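PDB 1VQ3: phosphoribosylformylglycinamidine synthase, purS subunit from Thermotoga maritima, which forms the small purS subunit of its synthase, an alpha+beta protein with an antiparallel sheet that assembles as four copies. Local coordinates for residues F16-D21 against E67-I72; K55-E60 against E79-P84. All coordinates share one frame; numbering follows the deposited sequence.

Interaction 1 (F16-D21 against E67-I72); sequences FKFAID and EKAYEI
Phe16 and Phe18 of strand 15-24 reach across to Ala69 and Tyr70 of helix 66-81. The setting is a two-layer alpha+beta arrangement: an antiparallel sheet with this helix packed on one face and strand 15-24 in the middle of the three strands of this chain. The strand and helix segments run 9.3 Å apart at their closest, and their directions differ by 40°. Ala69 is the shared point of the contact. Its methyl group points to the sheet and meets both phenylalanines. Phe16 has its CG beside the backbone N and anti to the carbonyl carbon (chi1 -61°). This brings its CB, CG and CD2 past the methyl, with CD2 closest, 3.6 Å from Ala69 CB. The approach to that ring is oblique. Phe18 has nearly the same torsions, but it sits two residues further along the strand and meets the methyl differently. Ala69 CB lies at its ring edge, near the ring plane, 3.9 Å from Phe18 CE2. The far end of the Phe18 ring goes on to the helix backbone, where CZ stands 4.0 Å from Tyr70 N. The side chain of Tyr70 crosses that of Phe18 at about a right angle. The side-chain contacts across the segments are all apolar; Phe18 also lies against backbone atoms of the helix. Val91 of strand 87-93 touches both Phe18 and Tyr70, while Val61 of strand 51-62 packs on Ala69. Glu64 of the third subunit also packs against Tyr70. Between the two aromatic side chains the nearest carbons are Phe18 CE1 and Tyr70 CD1, 4.1 Å apart, and CE1 lies at the edge of the tyrosine ring.

Interaction 2 (K55-E60 against E79-P84); sequences KSIHLE and ELLVNP
Leu81, at the C-terminal end of helix 66-81, packs on Ile57 and Leu59 of strand 51-62. This is helix-on-sheet packing in a two-layer alpha+beta arrangement, made where the helix ends in a wider pi-type turn. Val82 is the first residue to leave helical geometry. Leu81 has the largest buried surface of the contact and Ile57 the next. In both, the bond from CA to CB is directed to the other segment. In Ile57 the CG1 branch lies beside the backbone N (chi1 -66°), and a nearly extended second torsion of 157° carries CD1 out to the leucine. There Ile57 CD1 is closest to Leu81 CB, at 4.0 Å, with the leucine's two methyls only slightly farther off. The two side chains cross obliquely. Leu59 is two residues further along the same face of the strand. It makes a looser contact, at the outer end of the leucine side chain. All three residues are buried, and what they share is purely apolar. Ile20 of strand 15-24 touches both Leu59 and Leu81, which ties the contact to the middle strand of the three in this chain. Strand 51-62 continues the sheet into the second subunit through an antiparallel ladder, and Ile36 of that subunit packs on Leu81. The outer end of the leucine meets Leu59 through methyl groups, with Leu81 CD1 4.5 Å from Leu59 CD1.

Both interactions join helix 66-81 to the same face of one antiparallel sheet, but at different ends of the helix and on neighbouring strands. Interaction 1 uses the first turns of the helix and strand 15-24. It is partly buried and largely aromatic. Interaction 2 uses the last turn and strand 51-62. It is fully buried, wholly aliphatic and nearer the centre of the chain. Their centres are about 11 Å apart. The strands are joined by probable backbone hydrogen bonds, Ile20 N to Ile57 O at 2.8 Å and Phe18 N to Leu59 O at 2.9 Å. Ile20 CD1 packs 3.4 Å from Leu59 CD2. Both segment pairs reach the second subunit, interaction 1 through Asp21 and Ile72.

Interaction 1 (F16-D21 against E67-I72)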
loop_
_atom_site.group_PDB
_atom_site.type_symbol
_atom_site.label_atom_id
_atom_site.label_comp_id
_atom_site.label_asym_id
_atom_site.label_seq_id
_atom_site.Cartn_x
_atom_site.Cartn_y
_atom_site.Cartn_z
ATOM N N PHE C 16 9.170 -14.517 18.079
ATOM C CA PHE C 16 8.420 -13.485 17.376
ATOM C C PHE C 16 8.542 -13.729 15.879
ATOM O O PHE C 16 9.658 -13.875 15.374
ATOM C CB PHE C 16 8.975 -12.116 17.708
ATOM C CG PHE C 16 8.894 -11.777 19.156
ATOM C CD1 PHE C 16 7.736 -11.195 19.682
ATOM C CD2 PHE C 16 9.960 -12.044 20.001
ATOM C CE1 PHE C 16 7.639 -10.917 21.053
ATOM C CE2 PHE C 16 9.873 -11.789 21.359
ATOM C CZ PHE C 16 8.727 -11.205 21.884
ATOM N N LYS C 17 7.415 -13.788 15.174
ATOM C CA LYS C 17 7.425 -14.184 13.772
ATOM C C LYS C 17 7.270 -12.950 12.873
ATOM O O LYS C 17 6.467 -12.023 13.147
ATOM C CB LYS C 17 6.296 -15.174 13.499
ATOM C CG LYS C 17 6.430 -16.541 14.150
ATOM C CD LYS C 17 5.870 -16.662 15.583
ATOM C CE LYS C 17 4.861 -17.852 15.753
ATOM N NZ LYS C 17 4.954 -18.936 14.714
ATOM N N PHE C 18 8.070 -12.900 11.829
ATOM C CA PHE C 18 8.027 -11.764 10.905
ATOM C C PHE C 18 7.999 -12.226 9.441
ATOM O O PHE C 18 8.520 -13.306 9.072
ATOM C CB PHE C 18 9.247 -10.867 11.098
ATOM C CG PHE C 18 9.356 -10.234 12.468
ATOM C CD1 PHE C 18 8.738 -9.045 12.740
ATOM C CD2 PHE C 18 10.089 -10.850 13.478
ATOM C CE1 PHE C 18 8.849 -8.474 13.956
ATOM C CE2 PHE C 18 10.222 -10.280 14.705
ATOM C CZ PHE C 18 9.614 -9.105 14.974
ATOM N N ALA C 19 7.472 -11.339 8.591
ATOM C CA ALA C 19 7.670 -11.416 7.184
ATOM C C ALA C 19 8.473 -10.219 6.714
ATOM O O ALA C 19 8.239 -9.062 7.120
ATOM C CB ALA C 19 6.364 -11.476 6.455
ATOM N N ILE C 20 9.369 -10.490 5.782
ATOM C CA ILE C 20 10.205 -9.453 5.137
ATOM C C ILE C 20 9.883 -9.501 3.643
ATOM O O ILE C 20 10.095 -10.538 2.974
ATOM C CB ILE C 20 11.677 -9.703 5.365
ATOM C CG1 ILE C 20 12.021 -10.003 6.849
ATOM C CG2 ILE C 20 12.505 -8.551 4.801
ATOM C CD1 ILE C 20 13.332 -10.705 7.023
ATOM N N ASP C 21 9.376 -8.387 3.130
ATOM C CA ASP C 21 9.078 -8.185 1.707
ATOM C C ASP C 21 10.206 -7.377 1.019
ATOM O O ASP C 21 10.287 -6.151 1.147
ATOM C CB ASP C 21 7.746 -7.475 1.589
ATOM C CG ASP C 21 7.164 -7.468 0.175
ATOM O OD1 ASP C 21 7.830 -7.807 -0.809
ATOM O OD2 ASP C 21 5.998 -7.102 -0.023
ATOM N N GLU C 67 10.842 -5.826 20.502
ATOM C CA GLU C 67 11.640 -4.709 20.006
ATOM C C GLU C 67 13.026 -5.180 19.693
ATOM O O GLU C 67 13.584 -4.869 18.638
ATOM C CB GLU C 67 11.603 -3.534 21.019
ATOM C CG GLU C 67 10.877 -3.842 22.352
ATOM C CD GLU C 67 9.412 -3.429 22.463
ATOM O OE1 GLU C 67 8.608 -3.558 21.524
ATOM O OE2 GLU C 67 9.060 -2.957 23.561
ATOM N N LYS C 68 13.582 -6.001 20.577
ATOM C CA LYS C 68 14.868 -6.603 20.327
ATOM C C LYS C 68 14.779 -7.576 19.142
ATOM O O LYS C 68 15.709 -7.699 18.352
ATOM C CB LYS C 68 15.361 -7.343 21.578
ATOM C CG LYS C 68 16.799 -7.840 21.456
ATOM C CD LYS C 68 17.316 -8.495 22.754
ATOM N N ALA C 69 13.665 -8.284 19.029
ATOM C CA ALA C 69 13.494 -9.222 17.900
ATOM C C ALA C 69 13.500 -8.448 16.548
ATOM O O ALA C 69 14.042 -8.898 15.540
ATOM C CB ALA C 69 12.229 -9.958 18.083
ATOM N N TYR C 70 12.872 -7.293 16.551
ATOM C CA TYR C 70 12.818 -6.420 15.390
ATOM C C TYR C 70 14.170 -5.894 15.014
ATOM O O TYR C 70 14.493 -5.787 13.833
ATOM C CB TYR C 70 11.828 -5.291 15.643
ATOM C CG TYR C 70 11.547 -4.441 14.442
ATOM C CD1 TYR C 70 10.658 -4.858 13.465
ATOM C CD2 TYR C 70 12.142 -3.199 14.297
ATOM C CE1 TYR C 70 10.358 -4.058 12.377
ATOM C CE2 TYR C 70 11.870 -2.416 13.203
ATOM C CZ TYR C 70 10.973 -2.837 12.249
ATOM O OH TYR C 70 10.656 -2.023 11.178
ATOM N N GLU C 71 14.998 -5.589 16.005
ATOM C CA GLU C 71 16.381 -5.186 15.734
ATOM C C GLU C 71 17.169 -6.317 15.087
ATOM O O GLU C 71 17.964 -6.097 14.184
ATOM C CB GLU C 71 17.063 -4.694 17.029
ATOM C CG GLU C 71 16.429 -3.415 17.573
ATOM C CD GLU C 71 16.515 -2.258 16.578
ATOM O OE1 GLU C 71 17.614 -1.982 16.102
ATOM O OE2 GLU C 71 15.499 -1.618 16.280
ATOM N N ILE C 72 16.937 -7.554 15.523
ATOM C CA ILE C 72 17.625 -8.687 14.951
ATOM C C ILE C 72 17.224 -8.901 13.495
ATOM O O ILE C 72 18.068 -9.222 12.632
ATOM C CB ILE C 72 17.365 -9.960 15.837
ATOM C CG1 ILE C 72 18.194 -9.877 17.127
ATOM C CG2 ILE C 72 17.732 -11.174 15.088
ATOM C CD1 ILE C 72 17.663 -10.787 18.233
#

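Interaction 2 (K55-E60 against E79-P84)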
loop_
_atom_site.group_PDB
_atom_site.type_symbol
_atom_site.label_atom_id
_atom_site.label_comp_id
_atom_site.label_asym_id
_atom_site.label_seq_id
_atom_site.Cartn_x
_atom_site.Cartn_y
_atom_site.Cartn_z
ATOM N N LYS C 55 10.927 -11.072 -3.106
ATOM C CA LYS C 55 11.105 -12.163 -2.177
ATOM C C LYS C 55 10.363 -11.891 -0.887
ATOM O O LYS C 55 10.244 -10.762 -0.427
ATOM C CB LYS C 55 12.591 -12.327 -1.873
ATOM C CG LYS C 55 13.420 -12.664 -3.076
ATOM C CD LYS C 55 14.872 -12.843 -2.707
ATOM C CE LYS C 55 15.680 -11.612 -2.969
ATOM N NZ LYS C 55 17.144 -11.901 -2.885
ATOM N N SER C 56 9.802 -12.953 -0.350
ATOM C CA SER C 56 9.102 -12.896 0.904
ATOM C C SER C 56 9.763 -13.927 1.810
ATOM O O SER C 56 9.683 -15.148 1.590
ATOM C CB SER C 56 7.603 -13.161 0.727
ATOM O OG SER C 56 7.015 -13.291 2.017
ATOM N N ILE C 57 10.463 -13.410 2.807
ATOM C CA ILE C 57 11.196 -14.215 3.723
ATOM C C ILE C 57 10.377 -14.200 4.987
ATOM O O ILE C 57 10.097 -13.133 5.546
ATOM C CB ILE C 57 12.612 -13.660 3.923
ATOM C CG1 ILE C 57 13.423 -13.774 2.622
ATOM C CG2 ILE C 57 13.295 -14.466 5.033
ATOM C CD1 ILE C 57 14.596 -12.779 2.550
ATOM N N HIS C 58 9.959 -15.383 5.417
ATOM C CA HIS C 58 9.372 -15.541 6.768
ATOM C C HIS C 58 10.422 -16.077 7.751
ATOM O O HIS C 58 11.257 -16.923 7.387
ATOM C CB HIS C 58 8.220 -16.547 6.699
ATOM C CG HIS C 58 6.993 -16.007 6.036
ATOM N ND1 HIS C 58 5.798 -16.695 6.008
ATOM C CD2 HIS C 58 6.799 -14.884 5.310
ATOM C CE1 HIS C 58 4.902 -16.000 5.335
ATOM N NE2 HIS C 58 5.483 -14.897 4.896
ATOM N N LEU C 59 10.414 -15.579 8.991
ATOM C CA LEU C 59 11.361 -16.074 9.972
ATOM C C LEU C 59 10.874 -15.812 11.343
ATOM O O LEU C 59 9.973 -15.007 11.545
ATOM C CB LEU C 59 12.763 -15.465 9.782
ATOM C CG LEU C 59 12.991 -13.967 10.036
ATOM C CD1 LEU C 59 14.439 -13.670 9.709
ATOM C CD2 LEU C 59 12.105 -13.094 9.173
ATOM N N GLU C 60 11.477 -16.515 12.295
ATOM C CA GLU C 60 11.130 -16.370 13.694
ATOM C C GLU C 60 12.384 -15.969 14.408
ATOM O O GLU C 60 13.483 -16.425 14.068
ATOM C CB GLU C 60 10.612 -17.689 14.297
ATOM C CG GLU C 60 9.502 -18.318 13.517
ATOM C CD GLU C 60 8.848 -19.476 14.238
ATOM O OE1 GLU C 60 9.505 -20.074 15.131
ATOM O OE2 GLU C 60 7.696 -19.806 13.861
ATOM N N GLU C 79 22.875 -7.649 6.986
ATOM C CA GLU C 79 24.060 -8.506 6.924
ATOM C C GLU C 79 23.987 -9.499 5.817
ATOM O O GLU C 79 25.003 -10.048 5.403
ATOM C CB GLU C 79 24.252 -9.243 8.229
ATOM C CG GLU C 79 24.602 -8.323 9.381
ATOM C CD GLU C 79 26.105 -8.094 9.542
ATOM O OE1 GLU C 79 26.896 -8.307 8.589
ATOM O OE2 GLU C 79 26.495 -7.714 10.656
ATOM N N LEU C 80 22.779 -9.793 5.350
ATOM C CA LEU C 80 22.628 -10.834 4.399
ATOM C C LEU C 80 21.385 -10.760 3.521
ATOM O O LEU C 80 21.490 -10.934 2.345
ATOM C CB LEU C 80 22.645 -12.163 5.115
ATOM C CG LEU C 80 22.669 -13.409 4.240
ATOM C CD1 LEU C 80 24.036 -13.607 3.569
ATOM C CD2 LEU C 80 22.315 -14.620 5.057
ATOM N N LEU C 81 20.211 -10.565 4.089
ATOM C CA LEU C 81 18.984 -10.858 3.318
ATOM C C LEU C 81 18.691 -9.843 2.196
ATOM O O LEU C 81 18.131 -10.204 1.164
ATOM C CB LEU C 81 17.793 -11.007 4.244
ATOM C CG LEU C 81 17.951 -12.101 5.274
ATOM C CD1 LEU C 81 16.712 -12.142 6.164
ATOM C CD2 LEU C 81 18.272 -13.462 4.642
ATOM N N VAL C 82 19.101 -8.595 2.388
ATOM C CA VAL C 82 18.801 -7.519 1.442
ATOM C C VAL C 82 20.092 -6.902 0.870
ATOM O O VAL C 82 21.008 -6.532 1.613
ATOM C CB VAL C 82 17.940 -6.415 2.130
ATOM C CG1 VAL C 82 17.480 -5.375 1.138
ATOM C CG2 VAL C 82 16.683 -7.042 2.796
ATOM N N ASN C 83 20.127 -6.798 -0.450
ATOM C CA ASN C 83 21.202 -6.098 -1.131
ATOM C C ASN C 83 20.823 -4.636 -1.130
ATOM O O ASN C 83 19.910 -4.258 -1.840
ATOM C CB ASN C 83 21.334 -6.614 -2.564
ATOM C CG ASN C 83 22.560 -6.033 -3.314
ATOM O OD1 ASN C 83 22.922 -4.875 -3.139
ATOM N ND2 ASN C 83 23.164 -6.844 -4.172
ATOM N N PRO C 84 21.547 -3.797 -0.404
ATOM C CA PRO C 84 21.134 -2.409 -0.205
ATOM C C PRO C 84 21.192 -1.529 -1.470
ATOM O O PRO C 84 20.550 -0.479 -1.528
ATOM C CB PRO C 84 22.146 -1.890 0.811
ATOM C CG PRO C 84 23.282 -2.750 0.701
ATOM C CD PRO C 84 22.872 -4.067 0.178
#